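Long-range contacts in endo-1,4-beta-Xylanase (Pseudoalteromonas haloplanktis, PDB 1XW2), which hydrolyses the beta-1,4-linked backbone of xylan as a cold-adapted family 8 glycoside hydrolase, and probably also attacks beta-1,4-glucosidic linkages: residues 76-81 with 142-147; 187-192 with 202-207. The protein carries 1 engineered substitution. One frame throughout, in Å; residues are numbered along the deposited sequence.

Contact 1 (76-81 with 142-147). Engineered in segment 76-81: Q78 (natural residue Glu).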
# COMPACT_ATOMS: atom_id res chain seq x y z
N ARG A 76 -0.41 -12.60 -5.08
CA ARG A 76 -0.27 -11.27 -5.67
C ARG A 76 0.97 -10.54 -5.18
O ARG A 76 1.40 -10.74 -4.04
CB ARG A 76 -1.54 -10.45 -5.40
CG ARG A 76 -2.75 -11.04 -6.11
CD ARG A 76 -4.08 -10.39 -5.80
NE ARG A 76 -5.15 -11.19 -6.39
CZ ARG A 76 -6.28 -10.71 -6.91
NH1 ARG A 76 -6.53 -9.41 -6.92
NH2 ARG A 76 -7.16 -11.55 -7.43
N THR A 77 1.54 -9.69 -6.03
CA THR A 77 2.74 -8.94 -5.64
C THR A 77 2.45 -7.89 -4.58
O THR A 77 3.30 -7.63 -3.73
CB THR A 77 3.46 -8.31 -6.84
OG1 THR A 77 2.52 -7.62 -7.68
CG2 THR A 77 4.06 -9.38 -7.74
N GLN A 78 1.27 -7.28 -4.63
CA GLN A 78 0.89 -6.32 -3.61
C GLN A 78 0.93 -6.96 -2.22
O GLN A 78 1.63 -6.47 -1.34
CB GLN A 78 -0.48 -5.70 -3.91
CG GLN A 78 -0.38 -4.61 -4.97
CD GLN A 78 -1.73 -4.09 -5.42
OE1 GLN A 78 -2.77 -4.63 -5.06
NE2 GLN A 78 -1.70 -3.03 -6.22
N GLY A 79 0.21 -8.07 -2.06
CA GLY A 79 0.16 -8.77 -0.78
C GLY A 79 1.53 -9.24 -0.31
O GLY A 79 1.85 -9.14 0.87
N GLN A 80 2.34 -9.73 -1.25
CA GLN A 80 3.69 -10.19 -0.95
C GLN A 80 4.57 -9.05 -0.43
O GLN A 80 5.24 -9.18 0.60
CB GLN A 80 4.32 -10.83 -2.20
CG GLN A 80 5.54 -11.70 -1.91
CD GLN A 80 5.16 -13.10 -1.40
OE1 GLN A 80 3.98 -13.41 -1.22
NE2 GLN A 80 6.17 -13.93 -1.17
N SER A 81 4.54 -7.93 -1.15
CA SER A 81 5.36 -6.77 -0.80
C SER A 81 4.90 -6.10 0.50
O SER A 81 5.74 -5.67 1.30
CB SER A 81 5.36 -5.75 -1.96
OG SER A 81 4.09 -5.12 -2.07
N ALA A 142 1.84 -5.23 -11.12
CA ALA A 142 1.07 -4.24 -10.38
C ALA A 142 2.13 -3.35 -9.71
O ALA A 142 2.61 -3.68 -8.62
CB ALA A 142 0.18 -4.91 -9.34
N PRO A 143 2.52 -2.27 -10.39
CA PRO A 143 3.70 -1.48 -10.02
C PRO A 143 3.86 -1.00 -8.56
O PRO A 143 5.01 -0.79 -8.15
CB PRO A 143 3.66 -0.31 -11.00
CG PRO A 143 3.03 -0.93 -12.23
CD PRO A 143 1.91 -1.77 -11.64
N ASP A 144 2.79 -0.84 -7.78
CA ASP A 144 3.02 -0.52 -6.36
C ASP A 144 3.62 -1.70 -5.58
O ASP A 144 4.17 -1.52 -4.48
CB ASP A 144 1.78 0.07 -5.68
CG ASP A 144 0.64 -0.92 -5.53
OD1 ASP A 144 0.47 -1.80 -6.41
OD2 ASP A 144 -0.15 -0.87 -4.57
N GLY A 145 3.53 -2.90 -6.16
CA GLY A 145 4.22 -4.07 -5.62
C GLY A 145 5.73 -3.85 -5.63
O GLY A 145 6.38 -3.96 -4.59
N GLU A 146 6.26 -3.52 -6.81
CA GLU A 146 7.69 -3.23 -6.96
C GLU A 146 8.10 -2.07 -6.04
O GLU A 146 9.17 -2.11 -5.43
CB GLU A 146 8.02 -2.91 -8.42
CG GLU A 146 8.13 -4.15 -9.32
CD GLU A 146 6.81 -4.58 -9.95
OE1 GLU A 146 5.73 -4.25 -9.41
OE2 GLU A 146 6.85 -5.28 -10.98
N GLU A 147 7.24 -1.06 -5.93
CA GLU A 147 7.52 0.07 -5.04
C GLU A 147 7.72 -0.38 -3.60
O GLU A 147 8.70 -0.00 -2.96
CB GLU A 147 6.41 1.12 -5.12
CG GLU A 147 6.33 1.84 -6.45
CD GLU A 147 5.28 2.93 -6.44
OE1 GLU A 147 4.15 2.67 -5.97
OE2 GLU A 147 5.59 4.05 -6.89
O HOH W 1 4.00 -6.34 -9.61
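Water 1 sits where T77, A142 and E146 converge, and so ties two chain segments that share little direct polar contact. The hydroxyl T77 OG1 lies 2.7 Å from the water, and the backbone amide A142 N donates to it at 2.9 Å. The water in turn donates to E146 OE1 at 2.7 Å. T77 OG1 is also 3.9 Å from A142 CB, so the hydroxyl meets the methyl group as well as the solvent molecule. E146 has a second partner: its OE2 accepts a hydrogen bond from Y122 N.

A second link is direct. Q78 is an engineered glutamine in place of the natural glutamate, consistent with a place at or near the active site. Its NE2 donates to D144 OD1 at 2.5 Å, a length so short for this kind of bond that it should be read with caution. As modelled, the donor approaches on the syn side, while the amide and carboxylate planes stand 89° apart, one turned across the other. A chi1 of 68°, which sets D144 CG between its own N and carbonyl carbon, brings the carboxylate toward Q78. The second carboxylate oxygen, OD2, forms a salt bridge with R284.

Elsewhere the backbones come close because G145 has no side chain: a CB there would press on T77 OG1. S81 CB rests 3.3 Å from G145 O, completing the seam. The contact thus joins the first turns of helices 77-89 and 144-160 in the helical barrel of this family. Strand 74-76 runs directly into the first helix, helix 93-107 meets the T77 side chain, and P143 leans on strand 188-189.

Contact 2 (187-192 with 202-207)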
# COMPACT_ATOMS: atom_id res chain seq x y z
N GLN A 187 8.67 10.21 -14.88
CA GLN A 187 8.80 10.26 -13.42
C GLN A 187 7.47 10.14 -12.66
O GLN A 187 7.40 10.52 -11.49
CB GLN A 187 9.59 11.50 -12.99
CG GLN A 187 11.02 11.49 -13.49
CD GLN A 187 11.77 12.76 -13.14
OE1 GLN A 187 11.32 13.85 -13.46
NE2 GLN A 187 12.90 12.61 -12.46
N ILE A 188 6.44 9.62 -13.33
CA ILE A 188 5.18 9.25 -12.68
C ILE A 188 4.97 7.75 -12.80
O ILE A 188 5.04 7.20 -13.91
CB ILE A 188 3.98 10.00 -13.32
CG1 ILE A 188 4.21 11.52 -13.35
CG2 ILE A 188 2.66 9.60 -12.63
CD1 ILE A 188 4.07 12.21 -12.00
N ILE A 189 4.69 7.10 -11.68
CA ILE A 189 4.48 5.65 -11.66
C ILE A 189 3.36 5.22 -12.63
O ILE A 189 2.31 5.86 -12.69
CB ILE A 189 4.25 5.15 -10.20
CG1 ILE A 189 4.30 3.61 -10.12
CG2 ILE A 189 2.95 5.72 -9.60
CD1 ILE A 189 5.73 3.04 -10.17
N ARG A 190 3.62 4.16 -13.39
CA ARG A 190 2.66 3.70 -14.40
C ARG A 190 1.60 2.79 -13.79
O ARG A 190 1.86 2.07 -12.83
CB ARG A 190 3.37 2.91 -15.50
CG ARG A 190 4.12 3.73 -16.53
CD ARG A 190 4.94 2.88 -17.49
NE ARG A 190 5.48 3.67 -18.61
CZ ARG A 190 4.78 4.04 -19.68
NH1 ARG A 190 3.50 3.71 -19.81
NH2 ARG A 190 5.38 4.76 -20.63
N PHE A 191 0.40 2.82 -14.37
CA PHE A 191 -0.54 1.73 -14.18
C PHE A 191 -0.08 0.51 -14.98
O PHE A 191 -0.14 -0.63 -14.50
CB PHE A 191 -1.96 2.13 -14.61
CG PHE A 191 -2.95 1.01 -14.52
CD1 PHE A 191 -3.48 0.64 -13.28
CD2 PHE A 191 -3.32 0.30 -15.65
CE1 PHE A 191 -4.39 -0.41 -13.19
CE2 PHE A 191 -4.22 -0.76 -15.55
CZ PHE A 191 -4.75 -1.10 -14.31
N SER A 192 0.40 0.76 -16.20
CA SER A 192 0.82 -0.31 -17.11
C SER A 192 1.98 0.13 -18.00
O SER A 192 1.98 1.26 -18.48
CB SER A 192 -0.36 -0.76 -17.98
OG SER A 192 0.05 -1.70 -18.96
N SER A 202 -3.48 5.43 -6.06
CA SER A 202 -3.09 4.59 -4.92
C SER A 202 -1.63 4.11 -4.97
O SER A 202 -1.10 3.64 -3.97
CB SER A 202 -4.02 3.38 -4.78
OG SER A 202 -3.68 2.37 -5.73
N TYR A 203 -0.99 4.23 -6.14
CA TYR A 203 0.40 3.83 -6.29
C TYR A 203 1.35 4.95 -5.84
O TYR A 203 2.56 4.74 -5.73
CB TYR A 203 0.72 3.48 -7.75
CG TYR A 203 0.05 2.24 -8.32
CD1 TYR A 203 -0.86 1.48 -7.57
CD2 TYR A 203 0.33 1.84 -9.62
CE1 TYR A 203 -1.47 0.35 -8.11
CE2 TYR A 203 -0.27 0.72 -10.17
CZ TYR A 203 -1.17 -0.02 -9.41
OH TYR A 203 -1.76 -1.13 -9.97
N HIS A 204 0.79 6.13 -5.58
CA HIS A 204 1.59 7.30 -5.22
C HIS A 204 1.86 7.38 -3.72
O HIS A 204 0.96 7.66 -2.93
CB HIS A 204 0.92 8.57 -5.72
CG HIS A 204 1.03 8.76 -7.20
ND1 HIS A 204 1.94 9.62 -7.77
CD2 HIS A 204 0.37 8.16 -8.22
CE1 HIS A 204 1.82 9.56 -9.08
NE2 HIS A 204 0.88 8.68 -9.38
N ILE A 205 3.11 7.11 -3.34
CA ILE A 205 3.53 7.24 -1.94
C ILE A 205 4.77 8.13 -1.93
O ILE A 205 5.89 7.62 -1.95
CB ILE A 205 3.82 5.86 -1.29
CG1 ILE A 205 2.69 4.87 -1.57
CG2 ILE A 205 4.01 6.01 0.22
CD1 ILE A 205 3.15 3.53 -2.06
N PRO A 206 4.57 9.45 -1.93
CA PRO A 206 5.69 10.38 -2.12
C PRO A 206 6.87 10.18 -1.16
O PRO A 206 8.02 10.25 -1.60
CB PRO A 206 5.04 11.75 -1.94
CG PRO A 206 3.62 11.52 -2.37
CD PRO A 206 3.29 10.16 -1.80
N ALA A 207 6.58 9.89 0.11
CA ALA A 207 7.62 9.68 1.12
C ALA A 207 8.57 8.53 0.76
O ALA A 207 9.77 8.58 1.09
CB ALA A 207 6.99 9.45 2.48
O HOH W 2 -1.32 -2.12 -12.45
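I189 and Y203 mark the closest backbone approach, with their CA atoms 7.0 Å apart, and no hydrogen bond crosses between the short strand 188-189 and the 3-10 turn at 202-203. Side chains therefore bridge the space. The side chain of I189 heads toward the turn, and its CG2 methyl lies over one face of the H204 imidazole, 3.9 Å from the ring centroid and 23° off the normal, a CH-pi contact. The same methyl touches Y203 CB at 3.7 Å. I188 arrives differently: its CG2 is in the plane of the imidazole, meeting the edge at H204 CE1, 3.6 Å away. In H204, chi1 of -74° sets CG beside the backbone N and anti to the carbonyl carbon, turning the ring toward the isoleucine methyls. Both ring nitrogens are held, ND1 bonding to S232 OG and NE2 to T199 OG1. With an alanine in its place the imidazole is gone, which would probably leave a gap beside the CG2 methyls of I188 and I189 and take one partner from S232 OG and one from T199 OG1, the latter still bonded to I189 O.

The phenol of Y203 turns its edge to the loop after the strand, where R190 O lies near the ring plane, 3.6 Å from Y203 CD2; this buried carbonyl has no polar partner in the model. Water 2 closes the far end: it is 2.7 Å from Y203 OH, donates to F191 O at 2.8 Å, and lies over the F191 ring, toward its rim.

Through these groups, the small antiparallel hairpin 184-189 is packed against the turn that leads into helix 206-215. Helix 219-243 backs H204 through S232 and L235, helix 144-160 lies against Y203 with D144 and E147, and F191 meets the ring of F268.

Overall arrangement
Both contacts are buried, yet they use different chemistry. Contact 1, nearer the middle of the molecule, joins the opening turns of two helices through a bound water and a glutamine-aspartate pair whose modelled length is doubtful, and it includes the engineered position. Contact 2 joins a short strand to a turn, mainly by methyl groups against rings, with water at one end. They share no segment, but their centres are only about 12 Å apart and they touch directly: D144 OD1 lies 3.4 Å from Y203 CE1, while the proline ring of P143 reaches R190 O. Apolar packing in 187-192/202-207 thus borders the polar seam of 76-81/142-147, and helix 144-160 is common ground between them.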